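Transaminase (Bacillus megaterium, PDB 5G0A) probably catalyses the S-selective, pyridoxal-5'-phosphate-dependent transfer of amino groups between amines and carbonyl compounds, as a class-III aminotransferase. Local coordinates at residues 361-366 and 452-457. Residues are numbered along the deposited sequence; the frame is centred on the assembly and turned at random.
Sequences GEYIRS and GDIDKA. Unlike the reference sequence in segment 452-457: G452 (reference Glu).
The phenol ring of Y363 meets helix 451-468 along its edge: D455 OD1 lies in the ring plane beside the hydroxyl, and I454 CG2 sits near that plane against CD2 and CE2, with CE2 to CG2 at 3.7 Å. The carboxylate of D455 is turned 43° from the ring. Y363 OH donates to D455 OD1 (2.6 Å), which accepts on its syn lone pair, the side facing OD2; OD2 itself stays 3.4 Å from the same OH. With CG of Y363 anti to the backbone N (chi1 -173°), the ring spans the gap between segments 361-366 and 452-457, whose axes approach to 10.9 Å and run 30° from parallel.

I454 CG2 also touches I364 CG1 at 3.8 Å, so one methyl group joins the polar and apolar parts of the contact. The two isoleucine side chains cross at roughly a right angle, and their CA atoms, 7.2 Å apart, are the nearest across the contact. I364 packs further on L386 and on W388 of strand 387-392, I454 on F55 and V449. This is near-parallel packing of helix 353-374 against the C-terminal helix 451-468 within one subunit, away from the residues of the cofactor pocket.

D455 OD1 also forms a salt bridge with K367, four residues after Y363 on the same helix. One oxygen thus receives both a phenol and an ammonium group, consistent with an ionised carboxylate, and would favour one orientation of the phenol hydroxyl.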
loop_
_atom_site.group_PDB
_atom_site.type_symbol
_atom_site.label_atom_id
_atom_site.label_comp_id
_atom_site.label_asym_id
_atom_site.label_seq_id
_atom_site.Cartn_x
_atom_site.Cartn_y
_atom_site.Cartn_z
ATOM N N GLY B 361 19.246 26.301 -31.383
ATOM C CA GLY B 361 18.071 25.469 -31.649
ATOM C C GLY B 361 17.474 25.798 -33.014
ATOM O O GLY B 361 17.144 24.891 -33.770
ATOM N N GLU B 362 17.335 27.092 -33.305
ATOM C CA GLU B 362 16.848 27.553 -34.618
ATOM C C GLU B 362 17.776 27.035 -35.711
ATOM O O GLU B 362 17.322 26.573 -36.762
ATOM C CB GLU B 362 16.730 29.079 -34.648
ATOM C CG GLU B 362 15.577 29.607 -33.804
ATOM C CD GLU B 362 15.652 31.092 -33.514
ATOM O OE1 GLU B 362 16.397 31.821 -34.206
ATOM O OE2 GLU B 362 14.952 31.533 -32.580
ATOM N N TYR B 363 19.082 27.066 -35.446
ATOM C CA TYR B 363 20.048 26.490 -36.381
ATOM C C TYR B 363 19.851 24.983 -36.566
ATOM O O TYR B 363 19.776 24.487 -37.696
ATOM C CB TYR B 363 21.484 26.803 -35.957
ATOM C CG TYR B 363 22.507 26.362 -36.983
ATOM C CD1 TYR B 363 22.656 27.056 -38.190
ATOM C CD2 TYR B 363 23.311 25.240 -36.760
ATOM C CE1 TYR B 363 23.583 26.651 -39.139
ATOM C CE2 TYR B 363 24.245 24.828 -37.703
ATOM C CZ TYR B 363 24.377 25.544 -38.893
ATOM O OH TYR B 363 25.306 25.150 -39.834
ATOM N N ILE B 364 19.749 24.254 -35.449
ATOM C CA ILE B 364 19.496 22.817 -35.485
ATOM C C ILE B 364 18.181 22.511 -36.220
ATOM O O ILE B 364 18.096 21.529 -36.947
ATOM C CB ILE B 364 19.473 22.203 -34.051
ATOM C CG1 ILE B 364 20.899 22.076 -33.495
ATOM C CG2 ILE B 364 18.779 20.847 -34.035
ATOM C CD1 ILE B 364 20.974 22.025 -31.973
ATOM N N ARG B 365 17.164 23.333 -35.992
ATOM C CA ARG B 365 15.883 23.219 -36.700
ATOM C C ARG B 365 16.109 23.233 -38.225
ATOM O O ARG B 365 15.626 22.353 -38.930
ATOM C CB ARG B 365 14.924 24.334 -36.236
ATOM C CG ARG B 365 13.772 24.669 -37.177
ATOM C CD ARG B 365 12.611 23.715 -37.026
ATOM N NE ARG B 365 11.989 23.794 -35.707
ATOM C CZ ARG B 365 10.902 23.121 -35.351
ATOM N NH1 ARG B 365 10.300 22.323 -36.223
ATOM N NH2 ARG B 365 10.416 23.251 -34.124
ATOM N N SER B 366 16.871 24.209 -38.713
ATOM C CA SER B 366 17.201 24.287 -40.152
ATOM C C SER B 366 17.986 23.067 -40.657
ATOM O O SER B 366 17.793 22.614 -41.790
ATOM C CB SER B 366 17.952 25.584 -40.473
ATOM O OG SER B 366 19.311 25.527 -40.055
ATOM N N GLY B 452 30.129 24.547 -35.792
ATOM C CA GLY B 452 30.982 23.489 -36.357
ATOM C C GLY B 452 30.690 22.128 -35.763
ATOM O O GLY B 452 30.684 21.126 -36.469
ATOM N N ASP B 453 30.460 22.080 -34.451
ATOM C CA ASP B 453 30.109 20.820 -33.816
ATOM C C ASP B 453 28.676 20.367 -34.152
ATOM O O ASP B 453 28.459 19.189 -34.377
ATOM C CB ASP B 453 30.391 20.854 -32.298
ATOM C CG ASP B 453 31.888 20.743 -31.982
ATOM O OD1 ASP B 453 32.645 20.128 -32.771
ATOM O OD2 ASP B 453 32.310 21.241 -30.931
ATOM N N ILE B 454 27.719 21.290 -34.209
ATOM C CA ILE B 454 26.387 20.937 -34.733
ATOM C C ILE B 454 26.503 20.349 -36.148
ATOM O O ILE B 454 25.939 19.296 -36.441
ATOM C CB ILE B 454 25.403 22.132 -34.711
ATOM C CG1 ILE B 454 25.052 22.513 -33.270
ATOM C CG2 ILE B 454 24.138 21.812 -35.520
ATOM C CD1 ILE B 454 24.403 23.883 -33.147
ATOM N N ASP B 455 27.262 21.009 -37.020
ATOM C CA ASP B 455 27.483 20.484 -38.386
ATOM C C ASP B 455 28.087 19.082 -38.388
ATOM O O ASP B 455 27.645 18.219 -39.140
ATOM C CB ASP B 455 28.375 21.427 -39.213
ATOM C CG ASP B 455 27.680 22.734 -39.571
ATOM O OD1 ASP B 455 26.460 22.870 -39.345
ATOM O OD2 ASP B 455 28.372 23.642 -40.065
ATOM N N LYS B 456 29.084 18.859 -37.533
ATOM C CA LYS B 456 29.723 17.547 -37.413
ATOM C C LYS B 456 28.744 16.472 -36.930
ATOM O O LYS B 456 28.745 15.346 -37.424
ATOM C CB LYS B 456 30.956 17.640 -36.498
ATOM C CG LYS B 456 31.652 16.311 -36.225
ATOM C CD LYS B 456 33.008 16.520 -35.565
ATOM C CE LYS B 456 33.511 15.246 -34.893
ATOM N NZ LYS B 456 34.749 15.521 -34.112
ATOM N N ALA B 457 27.905 16.824 -35.958
ATOM C CA ALA B 457 26.943 15.881 -35.431
ATOM C C ALA B 457 25.880 15.539 -36.481
ATOM O O ALA B 457 25.526 14.370 -36.663
ATOM C CB ALA B 457 26.307 16.430 -34.155
#